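Local coordinates for protein titin (PDB 2A38) that is a giant muscle protein, probably with kinase activity elsewhere in the chain, whose N-terminal pair of immunoglobulin domains probably helps to anchor it at the sarcomere Z-disc, at residues V121-R126 with Y159-A164; P104-R109 with Y174-T179. All coordinates share one frame; numbering follows the deposited sequence.

In the fold
Both contacts lie in the second immunoglobulin domain of this tandem, with centres about 12 Å apart. Contact 1 works within one sheet, contact 2 between the two sheets of the sandwich. In 121-126 with 159-164, the central strands B and E are joined edge to edge by backbone hydrogen bonds, with an apolar inner row and a mixed outer one, R122 exposed and Q124 and L162 partly so. In 104-109 with 174-179, strand A faces strand F, and buried apolar side chains meet without any hydrogen bond. Strand B ties the two together: at the end of 121-126, R126 pairs with V107 and Q108, and from inside the sandwich V125 touches V176 of strand F.

Contact 1: V121-R126 with Y159-A164; sequences VRLQVR and YSLLIA
Strands B and E, the middle pair of the ABED sheet, meet here as regular antiparallel neighbours, with V121 opposite I163, L123 opposite L161 and V125 opposite Y159. These three pairs each exchange two backbone hydrogen bonds; V121 N lies 2.7 Å from I163 O, and V125 N lies 3.0 Å from Y159 O. V121 O takes the I163 amide and is also approached by L162 CD1 at 3.2 Å. In this immunoglobulin I-set sandwich the side chains of these pairs start out on the inner face, where Y174 of strand F packs on L123, L161 and I163. L123 and L161 run side by side, L123 CD1 4.1 Å from L161 CD2, while V125 CG2 reaches Y159 CB at 3.8 Å. The outer face carries R122, L162, Q124 and S160. L162 CD1 sits over one face of the R122 guanidinium toward its rim, 3.9 Å from R122 NH2. With CG anti to the backbone carbonyl carbon (chi1 -61°), Q124 extends its amide over S160, and NE2 makes a weak, bent bond of 2.7 Å to S160 OG (117° at the hydrogen). An alanine here removes the amide and CG, and would probably leave the S160 hydroxyl freer to turn, without this weak partner.

Contact 2: P104-R109 with Y174-T179; sequences PNFVQR and YSVNAT
P104, on strand A, leans across the immunoglobulin sandwich to A178 on strand F, the two strands belonging to opposite sheets and running roughly antiparallel at 145°. Its ring touches strand F at two points: P104 CB rests on the A178 methyl, 3.8 Å from A178 CB, while P104 CG lies 3.5 Å from A178 O and also touches the T179 backbone. N105, between P104 and F106 in the alternation, points away and packs on T128 of strand B. F106 comes just before a classic beta bulge, where V107 and Q108 both face R126. Its chi1 of -74° sets CG beside the backbone N, and the ring runs between the sheets to V176, which comes from the opposite direction. V176 occupies the third place of a Tyr-x-Cys-like sequence, and is probably the valine counterpart of the strand F cysteine in disulfide-bonded immunoglobulin domains. Y174, the first place, bonds through OH to D170 O, as in a tyrosine corner. The F106 ring approaches both of its partners obliquely, with F106 CZ 4.1 Å from A178 CB and F106 CE2 3.5 Å from V176 CG1.

Contact 1: V121-R126 with Y159-A164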
loop_
_atom_site.group_PDB
_atom_site.type_symbol
_atom_site.label_atom_id
_atom_site.label_comp_id
_atom_site.label_asym_id
_atom_site.label_seq_id
_atom_site.Cartn_x
_atom_site.Cartn_y
_atom_site.Cartn_z
ATOM N N VAL A 121 1.103 -11.661 32.540
ATOM C CA VAL A 121 2.097 -11.464 31.485
ATOM C C VAL A 121 1.464 -11.254 30.119
ATOM O O VAL A 121 0.474 -11.900 29.774
ATOM C CB VAL A 121 3.037 -12.690 31.384
ATOM C CG1 VAL A 121 3.884 -12.606 30.139
ATOM C CG2 VAL A 121 3.919 -12.761 32.604
ATOM N N ARG A 122 2.042 -10.342 29.343
ATOM C CA ARG A 122 1.556 -10.079 27.995
ATOM C C ARG A 122 2.725 -10.050 27.026
ATOM O O ARG A 122 3.692 -9.314 27.225
ATOM C CB ARG A 122 0.796 -8.752 27.926
ATOM C CG ARG A 122 0.202 -8.439 26.557
ATOM C CD ARG A 122 -1.207 -7.908 26.714
ATOM N NE ARG A 122 -1.289 -7.052 27.895
ATOM C CZ ARG A 122 -2.413 -6.753 28.542
ATOM N NH1 ARG A 122 -2.366 -5.968 29.611
ATOM N NH2 ARG A 122 -3.581 -7.235 28.129
ATOM N N LEU A 123 2.643 -10.889 26.001
ATOM C CA LEU A 123 3.668 -10.958 24.970
ATOM C C LEU A 123 3.011 -10.415 23.694
ATOM O O LEU A 123 1.998 -10.948 23.246
ATOM C CB LEU A 123 4.101 -12.413 24.765
ATOM C CG LEU A 123 4.555 -13.151 26.026
ATOM C CD1 LEU A 123 4.777 -14.627 25.737
ATOM C CD2 LEU A 123 5.820 -12.507 26.540
ATOM N N GLN A 124 3.575 -9.356 23.119
ATOM C CA GLN A 124 3.013 -8.765 21.907
ATOM C C GLN A 124 3.958 -8.690 20.728
ATOM O O GLN A 124 5.175 -8.655 20.884
ATOM C CB GLN A 124 2.539 -7.336 22.152
ATOM C CG GLN A 124 1.456 -7.162 23.168
ATOM C CD GLN A 124 0.809 -5.799 23.038
ATOM O OE1 GLN A 124 1.469 -4.821 22.675
ATOM N NE2 GLN A 124 -0.483 -5.722 23.341
ATOM N N VAL A 125 3.358 -8.621 19.544
ATOM C CA VAL A 125 4.074 -8.486 18.291
ATOM C C VAL A 125 3.221 -7.613 17.367
ATOM O O VAL A 125 1.995 -7.564 17.487
ATOM C CB VAL A 125 4.290 -9.854 17.589
ATOM C CG1 VAL A 125 5.140 -10.768 18.448
ATOM C CG2 VAL A 125 2.941 -10.507 17.288
ATOM N N ARG A 126 3.872 -6.900 16.466
ATOM C CA ARG A 126 3.165 -6.088 15.482
ATOM C C ARG A 126 3.738 -6.576 14.154
ATOM O O ARG A 126 4.942 -6.526 13.940
ATOM C CB ARG A 126 3.441 -4.594 15.673
ATOM C CG ARG A 126 2.752 -3.750 14.618
ATOM C CD ARG A 126 2.937 -2.267 14.863
ATOM N NE ARG A 126 2.051 -1.758 15.906
ATOM C CZ ARG A 126 0.738 -1.600 15.763
ATOM N NH1 ARG A 126 0.141 -1.912 14.617
ATOM N NH2 ARG A 126 0.019 -1.115 16.769
ATOM N N TYR A 159 -0.818 -8.276 17.621
ATOM C CA TYR A 159 -1.277 -9.537 18.198
ATOM C C TYR A 159 -0.685 -9.656 19.585
ATOM O O TYR A 159 0.472 -9.303 19.807
ATOM C CB TYR A 159 -0.818 -10.744 17.374
ATOM C CG TYR A 159 -1.421 -10.840 15.999
ATOM C CD1 TYR A 159 -0.990 -10.006 14.966
ATOM C CD2 TYR A 159 -2.415 -11.781 15.722
ATOM C CE1 TYR A 159 -1.529 -10.107 13.685
ATOM C CE2 TYR A 159 -2.962 -11.896 14.449
ATOM C CZ TYR A 159 -2.515 -11.058 13.433
ATOM O OH TYR A 159 -3.042 -11.181 12.160
ATOM N N SER A 160 -1.481 -10.157 20.515
ATOM C CA SER A 160 -1.022 -10.300 21.878
ATOM C C SER A 160 -1.384 -11.651 22.452
ATOM O O SER A 160 -2.395 -12.247 22.083
ATOM C CB SER A 160 -1.647 -9.216 22.756
ATOM O OG SER A 160 -1.466 -7.932 22.178
ATOM N N LEU A 161 -0.528 -12.129 23.342
ATOM C CA LEU A 161 -0.749 -13.372 24.049
ATOM C C LEU A 161 -0.724 -12.944 25.508
ATOM O O LEU A 161 0.309 -12.531 26.030
ATOM C CB LEU A 161 0.365 -14.387 23.795
ATOM C CG LEU A 161 0.276 -15.576 24.761
ATOM C CD1 LEU A 161 -1.094 -16.222 24.655
ATOM C CD2 LEU A 161 1.361 -16.589 24.455
ATOM N N LEU A 162 -1.879 -13.014 26.151
ATOM C CA LEU A 162 -1.985 -12.636 27.543
ATOM C C LEU A 162 -2.089 -13.867 28.425
ATOM O O LEU A 162 -2.923 -14.743 28.191
ATOM C CB LEU A 162 -3.214 -11.754 27.759
ATOM C CG LEU A 162 -3.560 -11.482 29.226
ATOM C CD1 LEU A 162 -2.487 -10.593 29.851
ATOM C CD2 LEU A 162 -4.918 -10.832 29.318
ATOM N N ILE A 163 -1.210 -13.938 29.420
ATOM C CA ILE A 163 -1.221 -15.025 30.388
ATOM C C ILE A 163 -1.635 -14.282 31.652
ATOM O O ILE A 163 -0.851 -13.528 32.231
ATOM C CB ILE A 163 0.179 -15.656 30.535
ATOM C CG1 ILE A 163 0.684 -16.094 29.156
ATOM C CG2 ILE A 163 0.120 -16.866 31.445
ATOM C CD1 ILE A 163 2.083 -16.646 29.170
ATOM N N ALA A 164 -2.893 -14.462 32.036
ATOM C CA ALA A 164 -3.473 -13.788 33.186
ATOM C C ALA A 164 -2.773 -14.078 34.511
ATOM O O ALA A 164 -2.590 -13.176 35.339
ATOM C CB ALA A 164 -4.953 -14.139 33.285
#

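Contact 2: P104-R109 with Y174-T179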
loop_
_atom_site.group_PDB
_atom_site.type_symbol
_atom_site.label_atom_id
_atom_site.label_comp_id
_atom_site.label_asym_id
_atom_site.label_seq_id
_atom_site.Cartn_x
_atom_site.Cartn_y
_atom_site.Cartn_z
ATOM N N PRO A 104 6.326 -10.879 5.415
ATOM C CA PRO A 104 5.942 -10.523 6.784
ATOM C C PRO A 104 7.128 -9.895 7.512
ATOM O O PRO A 104 8.263 -10.349 7.394
ATOM C CB PRO A 104 5.537 -11.861 7.386
ATOM C CG PRO A 104 5.067 -12.645 6.179
ATOM C CD PRO A 104 6.124 -12.319 5.174
ATOM N N ASN A 105 6.853 -8.850 8.271
ATOM C CA ASN A 105 7.892 -8.155 8.995
ATOM C C ASN A 105 7.442 -7.845 10.416
ATOM O O ASN A 105 6.320 -7.394 10.632
ATOM C CB ASN A 105 8.233 -6.867 8.261
ATOM C CG ASN A 105 9.267 -6.044 8.988
ATOM O OD1 ASN A 105 10.342 -6.544 9.330
ATOM N ND2 ASN A 105 8.955 -4.770 9.225
ATOM N N PHE A 106 8.308 -8.110 11.389
ATOM C CA PHE A 106 7.974 -7.824 12.775
ATOM C C PHE A 106 8.436 -6.432 13.154
ATOM O O PHE A 106 9.621 -6.210 13.388
ATOM C CB PHE A 106 8.625 -8.831 13.715
ATOM C CG PHE A 106 7.981 -10.174 13.687
ATOM C CD1 PHE A 106 8.487 -11.184 12.890
ATOM C CD2 PHE A 106 6.824 -10.411 14.416
ATOM C CE1 PHE A 106 7.845 -12.409 12.819
ATOM C CE2 PHE A 106 6.182 -11.632 14.346
ATOM C CZ PHE A 106 6.689 -12.629 13.549
ATOM N N VAL A 107 7.498 -5.493 13.195
ATOM C CA VAL A 107 7.814 -4.121 13.569
ATOM C C VAL A 107 8.122 -4.196 15.052
ATOM O O VAL A 107 9.067 -3.574 15.537
ATOM C CB VAL A 107 6.611 -3.187 13.331
ATOM C CG1 VAL A 107 6.911 -1.799 13.865
ATOM C CG2 VAL A 107 6.291 -3.129 11.850
ATOM N N GLN A 108 7.305 -4.970 15.764
ATOM C CA GLN A 108 7.489 -5.198 17.195
ATOM C C GLN A 108 7.622 -6.712 17.387
ATOM O O GLN A 108 6.715 -7.476 17.043
ATOM C CB GLN A 108 6.296 -4.693 17.999
ATOM C CG GLN A 108 6.493 -4.858 19.493
ATOM C CD GLN A 108 5.234 -4.580 20.277
ATOM O OE1 GLN A 108 4.347 -3.867 19.806
ATOM N NE2 GLN A 108 5.153 -5.127 21.488
ATOM N N ARG A 109 8.763 -7.128 17.924
ATOM C CA ARG A 109 9.061 -8.531 18.160
ATOM C C ARG A 109 8.773 -8.958 19.589
ATOM O O ARG A 109 8.576 -8.124 20.470
ATOM C CB ARG A 109 10.539 -8.793 17.874
ATOM C CG ARG A 109 10.922 -8.674 16.427
ATOM C CD ARG A 109 12.419 -8.850 16.231
ATOM N NE ARG A 109 12.738 -9.092 14.824
ATOM C CZ ARG A 109 13.927 -8.864 14.271
ATOM N NH1 ARG A 109 14.923 -8.379 15.002
ATOM N NH2 ARG A 109 14.118 -9.120 12.984
ATOM N N TYR A 174 8.560 -19.249 23.638
ATOM C CA TYR A 174 7.382 -18.764 22.945
ATOM C C TYR A 174 7.788 -18.171 21.622
ATOM O O TYR A 174 8.777 -17.451 21.539
ATOM C CB TYR A 174 6.647 -17.718 23.784
ATOM C CG TYR A 174 5.892 -18.332 24.936
ATOM C CD1 TYR A 174 6.561 -18.783 26.075
ATOM C CD2 TYR A 174 4.514 -18.518 24.865
ATOM C CE1 TYR A 174 5.878 -19.407 27.110
ATOM C CE2 TYR A 174 3.822 -19.141 25.890
ATOM C CZ TYR A 174 4.509 -19.584 27.010
ATOM O OH TYR A 174 3.825 -20.212 28.022
ATOM N N SER A 175 7.031 -18.488 20.580
ATOM C CA SER A 175 7.331 -17.966 19.258
ATOM C C SER A 175 6.076 -17.624 18.467
ATOM O O SER A 175 4.971 -18.082 18.770
ATOM C CB SER A 175 8.141 -18.986 18.475
ATOM O OG SER A 175 7.451 -20.218 18.430
ATOM N N VAL A 176 6.253 -16.795 17.455
ATOM C CA VAL A 176 5.151 -16.428 16.598
ATOM C C VAL A 176 5.668 -16.582 15.187
ATOM O O VAL A 176 6.795 -16.200 14.875
ATOM C CB VAL A 176 4.678 -14.982 16.838
ATOM C CG1 VAL A 176 5.859 -14.062 16.893
ATOM C CG2 VAL A 176 3.730 -14.557 15.734
ATOM N N ASN A 177 4.838 -17.183 14.351
ATOM C CA ASN A 177 5.163 -17.422 12.962
ATOM C C ASN A 177 4.201 -16.622 12.090
ATOM O O ASN A 177 2.984 -16.705 12.275
ATOM C CB ASN A 177 5.006 -18.901 12.673
ATOM C CG ASN A 177 6.041 -19.401 11.740
ATOM O OD1 ASN A 177 5.926 -19.247 10.527
ATOM N ND2 ASN A 177 7.090 -19.993 12.295
ATOM N N ALA A 178 4.738 -15.849 11.152
ATOM C CA ALA A 178 3.901 -15.049 10.258
ATOM C C ALA A 178 4.229 -15.395 8.815
ATOM O O ALA A 178 5.385 -15.374 8.420
ATOM C CB ALA A 178 4.127 -13.560 10.514
ATOM N N THR A 179 3.216 -15.708 8.020
ATOM C CA THR A 179 3.451 -16.071 6.627
ATOM C C THR A 179 2.511 -15.391 5.638
ATOM O O THR A 179 1.389 -15.035 5.974
ATOM C CB THR A 179 3.252 -17.598 6.386
ATOM O OG1 THR A 179 1.864 -17.922 6.547
ATOM C CG2 THR A 179 4.068 -18.437 7.362
#